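Local coordinates for protein carboxypeptidase A (Helicoverpa armigera, PDB 1JQG) that probably removes C-terminal residues from peptides as a zinc-dependent metallocarboxypeptidase of the M14 family, produced as a proenzyme in the insect midgut, at residues A[286-289]-A[290-294]; A[186-189]-A[190-194]; A[319-322]-A[323-327]. All coordinates share one frame; numbering follows the deposited sequence.

Interaction 1 (A[286-289]-A[290-294]); sequences SVIR and DIIAE
Asp-290 and Arg-289 show how an alpha-helix can carry a salt bridge on one side and an apolar ridge on another. Both belong to helix 283-294 of the carboxypeptidase domain, which packs against the central mixed beta-sheet. The two side chains run alongside each other. Arg-289 brings NE and NH2 side-on to a single oxygen, Asp-290 OD1, the NH2 bond measuring 3.2 Å. Both nitrogens reach OD1 from the same face of the carboxylate, with OD1 close to the guanidinium plane, while the two planes are turned 36° apart. A bend at chi3 (51°) curls the arginine back to this position, and Ser-286 CA lies over one guanidinium face, offset toward its rim. Asp-290 N also donates to Ser-286 O at 3.0 Å; the hydroxyl of Ser-286 bonds instead to Glu-282 O.

At Ile-291 the helix turns its buried, apolar side to the sheet. Its CG1 lies beside the backbone N and is brought down to 3.1 Å from Val-287 O, the same carbonyl that receives Ile-291 N. The side chain also touches Met-175 and Tyr-158 of the sheet. Ile-292 comes next, one turn beyond Ile-288: its CD1 rests 4.0 Å from Ile-288 CG2, and its N donates to Ile-288 O. Ile-292 also touches Tyr-369 and Ala-370 of helix 366-373 and Met-175 of strand 173-178, so this side chain is held between helix and sheet. With Ala-293 the ladder takes its last step across the contact: Ala-293 N meets Arg-289 O at 3.0 Å, and Ala-293 CB lies 3.6 Å from that oxygen.

Interaction 2 (A[186-189]-A[190-194]); sequences VTLP and ATLYA
Leu-188 and Leu-192 pack one turn apart near the beginning of helix 187-200, the helix that follows zinc ligands His-181 and Glu-184 in this alpha/beta carboxypeptidase fold. This is the tight part of the contact. With CG anti to the backbone N (chi1 -178°), Leu-188 extends along the helix toward Leu-192, whose two methyl branches both reach it: Leu-192 CD1 meets Leu-188 CD1 at 3.7 Å, and Leu-192 CD2 comes equally near Leu-188 CG. Thr-191 adds its methyl, CG2, 3.9 Å from Leu-188 CD1, and Pro-217 from a loop touches all three side chains. Beneath them the backbone bond from Leu-192 N to Leu-188 O is short, 2.9 Å.

Toward the start of the helix the fit slackens. Thr-191 N bonds only weakly to Thr-187 O, at 3.4 Å, and Val-186 O stands 4.0 Å from Ala-190 N; Val-186 is also partly exposed, whereas the leucines are buried. The Thr-187 hydroxyl is hydrogen-bonded to Glu-184 O, which ties the helix start to the backbone of a zinc ligand. Pro-189 has no N-H to donate. Its O accepts from Tyr-193 N at 3.0 Å, and Tyr-193 CB lies 3.3 Å from the same Pro-189 O.

Interaction 3 (A[319-322]-A[323-327]); sequences GVLP and SNALQ
The Asn-324 carboxamide lies against CB and CG of the puckered Pro-322 ring, in van der Waals contact, and the two side chains are set at a slant to each other. Pro-322 CD is instead near the methyl of Ala-325, 4.4 Å from Ala-325 CB. A chi1 of 65° sets Asn-324 CG between its own backbone N and carbonyl carbon, folding the amide back toward Pro-322. The asparagine side chain also touches Phe-377 of strand 377-383.

The chain here makes a type I beta turn from Pro-322 to Ala-325, leading from the loop after strand 311-314 into helix 325-340. Ser-323 and Asn-324 occupy the two central positions of the turn. Ala-325 N closes it by donating to Pro-322 O at 3.2 Å, but the angle at the hydrogen is only 128°, so the bond is weak. Ala-325 CB stands 3.4 Å from Pro-322 O and makes a looser apolar contact, 4.2 Å, with Leu-321 CB, reaching both the first residue of the turn and the one before it.

Asn-324 holds the N-cap position of the helix, and its side chain forms no capping bond. Gln-327, about one turn further along, touches Phe-377 as well, so both side chains meet the same residue of strand 377-383. The chemistry implies an entrance to the helix at the protein surface in which one weak hydrogen bond and a few apolar contacts join the loop to the first turn.

The three contacts follow one another along the chain in the order interaction 2, interaction 1, interaction 3, each within a single stretch, and none touches another. Interaction 2 is nearest the zinc: the side chain of Thr-187 lies about 7 Å from the metal and about 5 Å from that of His-306, a zinc ligand. In interaction 1 the side chain of Ile-288 is about 12 Å from the zinc. Interaction 3 lies away from the zinc site. Centres of interactions 1 and 2 are 21 Å apart, and both helices rest on strand 173-178; interaction 3 has its centre 24 Å from that of interaction 1 and 28 Å from that of interaction 2.

Interaction 1 (A[286-289]-A[290-294])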
ATOM      1  N   SER A 286      15.617   1.824  -2.562  1.00 19.11           N
ATOM      2  CA  SER A 286      16.724   2.736  -2.658  1.00 19.96           C
ATOM      3  C   SER A 286      16.280   3.996  -3.383  1.00 19.94           C
ATOM      4  O   SER A 286      16.658   5.080  -2.992  1.00 21.68           O
ATOM      5  CB  SER A 286      17.915   2.066  -3.408  1.00 19.42           C
ATOM      6  OG  SER A 286      18.491   1.013  -2.651  1.00 24.15           O
ATOM      7  N   VAL A 287      15.531   3.824  -4.490  1.00 20.42           N
ATOM      8  CA  VAL A 287      15.086   4.964  -5.266  1.00 25.87           C
ATOM      9  C   VAL A 287      14.171   5.878  -4.442  1.00 24.25           C
ATOM     10  O   VAL A 287      14.221   7.115  -4.546  1.00 26.72           O
ATOM     11  CB  VAL A 287      14.412   4.585  -6.608  1.00 26.02           C
ATOM     12  CG1 VAL A 287      15.331   3.733  -7.478  1.00 23.00           C
ATOM     13  CG2 VAL A 287      13.143   3.807  -6.382  1.00 41.78           C
ATOM     14  N   ILE A 288      13.326   5.273  -3.609  1.00 18.94           N
ATOM     15  CA  ILE A 288      12.463   6.021  -2.714  1.00 20.49           C
ATOM     16  C   ILE A 288      13.237   6.825  -1.672  1.00 20.03           C
ATOM     17  O   ILE A 288      12.956   8.006  -1.404  1.00 18.64           O
ATOM     18  CB  ILE A 288      11.434   5.128  -2.003  1.00 24.26           C
ATOM     19  CG1 ILE A 288      10.466   4.485  -2.995  1.00 25.22           C
ATOM     20  CG2 ILE A 288      10.629   5.920  -0.982  1.00 16.46           C
ATOM     21  CD1 ILE A 288       9.625   3.349  -2.449  1.00 17.81           C
ATOM     22  N   ARG A 289      14.313   6.218  -1.193  1.00 21.94           N
ATOM     23  CA  ARG A 289      15.227   6.845  -0.249  1.00 19.68           C
ATOM     24  C   ARG A 289      15.860   8.084  -0.855  1.00 20.32           C
ATOM     25  O   ARG A 289      15.851   9.145  -0.238  1.00 23.21           O
ATOM     26  CB  ARG A 289      16.312   5.843   0.167  1.00 14.59           C
ATOM     27  CG  ARG A 289      17.347   6.423   1.151  1.00 20.10           C
ATOM     28  CD  ARG A 289      18.653   5.634   1.089  1.00 16.28           C
ATOM     29  NE  ARG A 289      19.132   5.501  -0.276  1.00 24.31           N
ATOM     30  CZ  ARG A 289      19.905   4.535  -0.761  1.00 24.22           C
ATOM     31  NH1 ARG A 289      20.317   3.586   0.062  1.00 33.39           N
ATOM     32  NH2 ARG A 289      20.225   4.576  -2.045  1.00 25.61           N
ATOM     33  N   ASP A 290      16.359   7.966  -2.076  1.00 19.18           N
ATOM     34  CA  ASP A 290      16.970   9.069  -2.789  1.00 22.04           C
ATOM     35  C   ASP A 290      16.024  10.228  -3.061  1.00 22.51           C
ATOM     36  O   ASP A 290      16.372  11.417  -2.949  1.00 25.71           O
ATOM     37  CB  ASP A 290      17.566   8.560  -4.106  1.00 28.37           C
ATOM     38  CG  ASP A 290      18.676   7.557  -3.922  1.00 30.38           C
ATOM     39  OD1 ASP A 290      19.332   7.485  -2.860  1.00 28.96           O
ATOM     40  OD2 ASP A 290      18.970   6.772  -4.841  1.00 39.31           O
ATOM     41  N   ILE A 291      14.769   9.946  -3.365  1.00 22.30           N
ATOM     42  CA  ILE A 291      13.745  10.975  -3.514  1.00 24.42           C
ATOM     43  C   ILE A 291      13.471  11.711  -2.196  1.00 25.09           C
ATOM     44  O   ILE A 291      13.423  12.937  -2.201  1.00 28.88           O
ATOM     45  CB  ILE A 291      12.402  10.381  -3.999  1.00 22.20           C
ATOM     46  CG1 ILE A 291      12.608   9.644  -5.328  1.00 26.46           C
ATOM     47  CG2 ILE A 291      11.410  11.492  -4.132  1.00 15.70           C
ATOM     48  CD1 ILE A 291      11.405   8.913  -5.890  1.00 17.51           C
ATOM     49  N   ILE A 292      13.401  10.971  -1.089  1.00 22.82           N
ATOM     50  CA  ILE A 292      13.129  11.549   0.212  1.00 21.91           C
ATOM     51  C   ILE A 292      14.274  12.475   0.599  1.00 24.27           C
ATOM     52  O   ILE A 292      14.013  13.533   1.164  1.00 25.74           O
ATOM     53  CB  ILE A 292      12.890  10.477   1.292  1.00 21.67           C
ATOM     54  CG1 ILE A 292      11.574   9.719   1.054  1.00 14.90           C
ATOM     55  CG2 ILE A 292      12.937  11.078   2.682  1.00 10.29           C
ATOM     56  CD1 ILE A 292      11.410   8.515   1.990  1.00 13.97           C
ATOM     57  N   ALA A 293      15.509  12.038   0.337  1.00 24.94           N
ATOM     58  CA  ALA A 293      16.707  12.733   0.735  1.00 23.50           C
ATOM     59  C   ALA A 293      16.854  14.059   0.031  1.00 25.34           C
ATOM     60  O   ALA A 293      17.044  15.104   0.662  1.00 26.96           O
ATOM     61  CB  ALA A 293      17.972  11.940   0.355  1.00 23.25           C
ATOM     62  N   GLU A 294      16.604  14.019  -1.277  1.00 27.88           N
ATOM     63  CA  GLU A 294      16.634  15.256  -2.088  1.00 28.27           C
ATOM     64  C   GLU A 294      15.678  16.329  -1.575  1.00 29.33           C
ATOM     65  O   GLU A 294      15.888  17.526  -1.805  1.00 31.32           O
ATOM     66  CB  GLU A 294      16.337  14.919  -3.539  1.00 26.81           C
ATOM     67  CG  GLU A 294      16.485  16.047  -4.538  1.00 34.63           C
ATOM     68  CD  GLU A 294      16.254  15.620  -5.977  1.00 41.99           C
ATOM     69  OE1 GLU A 294      16.674  14.527  -6.424  1.00 42.58           O
ATOM     70  OE2 GLU A 294      15.609  16.363  -6.747  1.00 46.26           O
TER

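Interaction 2 (A[186-189]-A[190-194])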
ATOM      1  N   VAL A 186      -5.985  -1.768  -5.530  1.00 20.18           N
ATOM      2  CA  VAL A 186      -6.833  -0.631  -5.228  1.00 22.83           C
ATOM      3  C   VAL A 186      -6.058   0.622  -4.805  1.00 22.39           C
ATOM      4  O   VAL A 186      -6.647   1.702  -4.736  1.00 21.20           O
ATOM      5  CB  VAL A 186      -7.903  -1.028  -4.186  1.00 26.71           C
ATOM      6  CG1 VAL A 186      -7.398  -1.147  -2.751  1.00 22.72           C
ATOM      7  CG2 VAL A 186      -9.074  -0.046  -4.257  1.00 27.19           C
ATOM      8  N   THR A 187      -4.738   0.533  -4.568  1.00 18.74           N
ATOM      9  CA  THR A 187      -3.941   1.676  -4.179  1.00 15.72           C
ATOM     10  C   THR A 187      -3.606   2.593  -5.350  1.00 18.32           C
ATOM     11  O   THR A 187      -3.399   3.829  -5.123  1.00 17.32           O
ATOM     12  CB  THR A 187      -2.643   1.290  -3.462  1.00 14.70           C
ATOM     13  OG1 THR A 187      -1.777   0.540  -4.320  1.00 17.74           O
ATOM     14  CG2 THR A 187      -2.991   0.504  -2.209  1.00 24.69           C
ATOM     15  N   LEU A 188      -3.512   2.045  -6.556  1.00 15.48           N
ATOM     16  CA  LEU A 188      -3.160   2.787  -7.755  1.00 14.17           C
ATOM     17  C   LEU A 188      -4.199   3.806  -8.160  1.00 17.65           C
ATOM     18  O   LEU A 188      -3.952   5.023  -8.286  1.00 15.79           O
ATOM     19  CB  LEU A 188      -2.838   1.847  -8.926  1.00 13.23           C
ATOM     20  CG  LEU A 188      -2.404   2.539 -10.239  1.00 19.64           C
ATOM     21  CD1 LEU A 188      -1.130   3.385 -10.121  1.00 13.10           C
ATOM     22  CD2 LEU A 188      -2.180   1.577 -11.394  1.00 15.82           C
ATOM     23  N   PRO A 189      -5.486   3.442  -8.203  1.00 20.08           N
ATOM     24  CA  PRO A 189      -6.555   4.402  -8.454  1.00 16.91           C
ATOM     25  C   PRO A 189      -6.485   5.618  -7.559  1.00 20.26           C
ATOM     26  O   PRO A 189      -6.904   6.752  -7.860  1.00 24.84           O
ATOM     27  CB  PRO A 189      -7.820   3.567  -8.229  1.00 16.86           C
ATOM     28  CG  PRO A 189      -7.402   2.163  -8.562  1.00 18.41           C
ATOM     29  CD  PRO A 189      -6.008   2.064  -8.010  1.00 16.84           C
ATOM     30  N   ALA A 190      -6.175   5.402  -6.257  1.00 19.31           N
ATOM     31  CA  ALA A 190      -6.114   6.494  -5.294  1.00 17.71           C
ATOM     32  C   ALA A 190      -5.059   7.529  -5.650  1.00 21.86           C
ATOM     33  O   ALA A 190      -5.272   8.737  -5.683  1.00 25.57           O
ATOM     34  CB  ALA A 190      -5.802   5.941  -3.921  1.00 18.11           C
ATOM     35  N   THR A 191      -3.860   7.074  -6.003  1.00 20.60           N
ATOM     36  CA  THR A 191      -2.753   7.938  -6.381  1.00 19.97           C
ATOM     37  C   THR A 191      -2.954   8.528  -7.758  1.00 22.03           C
ATOM     38  O   THR A 191      -2.448   9.575  -8.165  1.00 23.02           O
ATOM     39  CB  THR A 191      -1.427   7.122  -6.301  1.00 22.62           C
ATOM     40  OG1 THR A 191      -0.285   7.903  -5.975  1.00 27.28           O
ATOM     41  CG2 THR A 191      -1.212   6.304  -7.559  1.00 12.24           C
ATOM     42  N   LEU A 192      -3.727   7.862  -8.606  1.00 22.41           N
ATOM     43  CA  LEU A 192      -4.026   8.306  -9.953  1.00 18.49           C
ATOM     44  C   LEU A 192      -5.067   9.408  -9.926  1.00 19.00           C
ATOM     45  O   LEU A 192      -5.237  10.290 -10.788  1.00 21.87           O
ATOM     46  CB  LEU A 192      -4.512   7.085 -10.775  1.00 24.36           C
ATOM     47  CG  LEU A 192      -3.613   6.564 -11.917  1.00 17.91           C
ATOM     48  CD1 LEU A 192      -2.164   6.607 -11.550  1.00 14.21           C
ATOM     49  CD2 LEU A 192      -4.058   5.167 -12.295  1.00 13.92           C
ATOM     50  N   TYR A 193      -5.934   9.364  -8.911  1.00 19.32           N
ATOM     51  CA  TYR A 193      -6.995  10.362  -8.792  1.00 19.01           C
ATOM     52  C   TYR A 193      -6.367  11.670  -8.373  1.00 19.42           C
ATOM     53  O   TYR A 193      -6.771  12.731  -8.856  1.00 25.59           O
ATOM     54  CB  TYR A 193      -8.059   9.888  -7.792  1.00 21.61           C
ATOM     55  CG  TYR A 193      -9.359  10.651  -7.848  1.00 17.66           C
ATOM     56  CD1 TYR A 193     -10.383  10.221  -8.698  1.00 18.66           C
ATOM     57  CD2 TYR A 193      -9.573  11.779  -7.087  1.00 16.42           C
ATOM     58  CE1 TYR A 193     -11.591  10.918  -8.764  1.00 16.10           C
ATOM     59  CE2 TYR A 193     -10.768  12.458  -7.145  1.00 19.32           C
ATOM     60  CZ  TYR A 193     -11.764  12.036  -7.992  1.00 17.83           C
ATOM     61  OH  TYR A 193     -12.930  12.756  -8.022  1.00 24.46           O
ATOM     62  N   ALA A 194      -5.364  11.572  -7.491  1.00 19.06           N
ATOM     63  CA  ALA A 194      -4.622  12.750  -7.035  1.00 17.67           C
ATOM     64  C   ALA A 194      -3.952  13.515  -8.175  1.00 19.23           C
ATOM     65  O   ALA A 194      -3.822  14.750  -8.206  1.00 18.83           O
ATOM     66  CB  ALA A 194      -3.608  12.358  -5.988  1.00 12.18           C
TER

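Interaction 3 (A[319-322]-A[323-327])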
ATOM      1  N   GLY A 319       6.367   0.438  18.601  1.00 26.20           N
ATOM      2  CA  GLY A 319       5.514   0.847  19.697  1.00 27.73           C
ATOM      3  C   GLY A 319       5.867   2.210  20.270  1.00 26.58           C
ATOM      4  O   GLY A 319       4.959   2.765  20.874  1.00 29.95           O
ATOM      5  N   VAL A 320       7.096   2.672  20.135  1.00 22.90           N
ATOM      6  CA  VAL A 320       7.538   3.931  20.673  1.00 24.17           C
ATOM      7  C   VAL A 320       6.914   5.063  19.856  1.00 29.68           C
ATOM      8  O   VAL A 320       6.912   5.016  18.618  1.00 30.78           O
ATOM      9  CB  VAL A 320       9.072   4.083  20.618  1.00 26.21           C
ATOM     10  CG1 VAL A 320       9.413   5.465  21.167  1.00 31.68           C
ATOM     11  CG2 VAL A 320       9.793   3.021  21.403  1.00 16.80           C
ATOM     12  N   LEU A 321       6.382   6.056  20.536  1.00 31.08           N
ATOM     13  CA  LEU A 321       5.704   7.182  19.931  1.00 33.58           C
ATOM     14  C   LEU A 321       6.650   8.348  19.719  1.00 36.65           C
ATOM     15  O   LEU A 321       7.549   8.601  20.516  1.00 38.28           O
ATOM     16  CB  LEU A 321       4.510   7.622  20.788  1.00 32.33           C
ATOM     17  CG  LEU A 321       3.372   6.600  20.966  1.00 35.62           C
ATOM     18  CD1 LEU A 321       2.312   7.231  21.853  1.00 39.60           C
ATOM     19  CD2 LEU A 321       2.810   6.182  19.615  1.00 37.11           C
ATOM     20  N   PRO A 322       6.468   9.105  18.635  1.00 37.45           N
ATOM     21  CA  PRO A 322       7.300  10.269  18.348  1.00 37.14           C
ATOM     22  C   PRO A 322       6.903  11.464  19.187  1.00 36.56           C
ATOM     23  O   PRO A 322       5.774  11.494  19.715  1.00 38.19           O
ATOM     24  CB  PRO A 322       7.028  10.517  16.865  1.00 38.69           C
ATOM     25  CG  PRO A 322       5.720   9.924  16.542  1.00 37.36           C
ATOM     26  CD  PRO A 322       5.509   8.823  17.546  1.00 35.07           C
ATOM     27  N   SER A 323       7.720  12.509  19.173  1.00 35.03           N
ATOM     28  CA  SER A 323       7.468  13.712  19.984  1.00 32.67           C
ATOM     29  C   SER A 323       6.149  14.361  19.654  1.00 29.68           C
ATOM     30  O   SER A 323       5.461  14.860  20.527  1.00 32.71           O
ATOM     31  CB  SER A 323       8.622  14.709  19.781  1.00 39.59           C
ATOM     32  OG  SER A 323       9.836  13.953  19.913  1.00 46.32           O
ATOM     33  N   ASN A 324       5.779  14.456  18.389  1.00 30.31           N
ATOM     34  CA  ASN A 324       4.547  15.105  17.944  1.00 29.80           C
ATOM     35  C   ASN A 324       3.389  14.116  17.780  1.00 32.73           C
ATOM     36  O   ASN A 324       2.560  14.263  16.883  1.00 36.80           O
ATOM     37  CB  ASN A 324       4.819  15.860  16.652  1.00 21.50           C
ATOM     38  CG  ASN A 324       5.196  14.951  15.476  1.00 32.50           C
ATOM     39  OD1 ASN A 324       4.961  15.275  14.307  1.00 31.24           O
ATOM     40  ND2 ASN A 324       5.771  13.789  15.751  1.00 21.37           N
ATOM     41  N   ALA A 325       3.291  13.125  18.659  1.00 31.04           N
ATOM     42  CA  ALA A 325       2.282  12.099  18.597  1.00 31.82           C
ATOM     43  C   ALA A 325       0.887  12.694  18.585  1.00 32.94           C
ATOM     44  O   ALA A 325      -0.020  12.315  17.822  1.00 33.40           O
ATOM     45  CB  ALA A 325       2.425  11.107  19.751  1.00 34.99           C
ATOM     46  N   LEU A 326       0.644  13.625  19.495  1.00 34.46           N
ATOM     47  CA  LEU A 326      -0.673  14.259  19.596  1.00 34.68           C
ATOM     48  C   LEU A 326      -1.077  14.955  18.301  1.00 32.93           C
ATOM     49  O   LEU A 326      -2.247  14.891  17.896  1.00 28.22           O
ATOM     50  CB  LEU A 326      -0.722  15.224  20.768  1.00 40.20           C
ATOM     51  CG  LEU A 326      -0.301  14.703  22.146  1.00 43.29           C
ATOM     52  CD1 LEU A 326      -0.440  15.804  23.192  1.00 38.58           C
ATOM     53  CD2 LEU A 326      -1.098  13.461  22.512  1.00 45.55           C
ATOM     54  N   GLN A 327      -0.120  15.612  17.657  1.00 32.12           N
ATOM     55  CA  GLN A 327      -0.339  16.275  16.376  1.00 31.45           C
ATOM     56  C   GLN A 327      -0.596  15.288  15.237  1.00 28.93           C
ATOM     57  O   GLN A 327      -1.539  15.455  14.456  1.00 30.50           O
ATOM     58  CB  GLN A 327       0.865  17.133  16.006  1.00 39.56           C
ATOM     59  CG  GLN A 327       1.130  18.290  16.957  1.00 49.95           C
ATOM     60  CD  GLN A 327       2.342  19.122  16.554  1.00 59.31           C
ATOM     61  OE1 GLN A 327       2.311  19.774  15.484  1.00 56.63           O
ATOM     62  NE2 GLN A 327       3.391  19.113  17.387  1.00 58.33           N
TER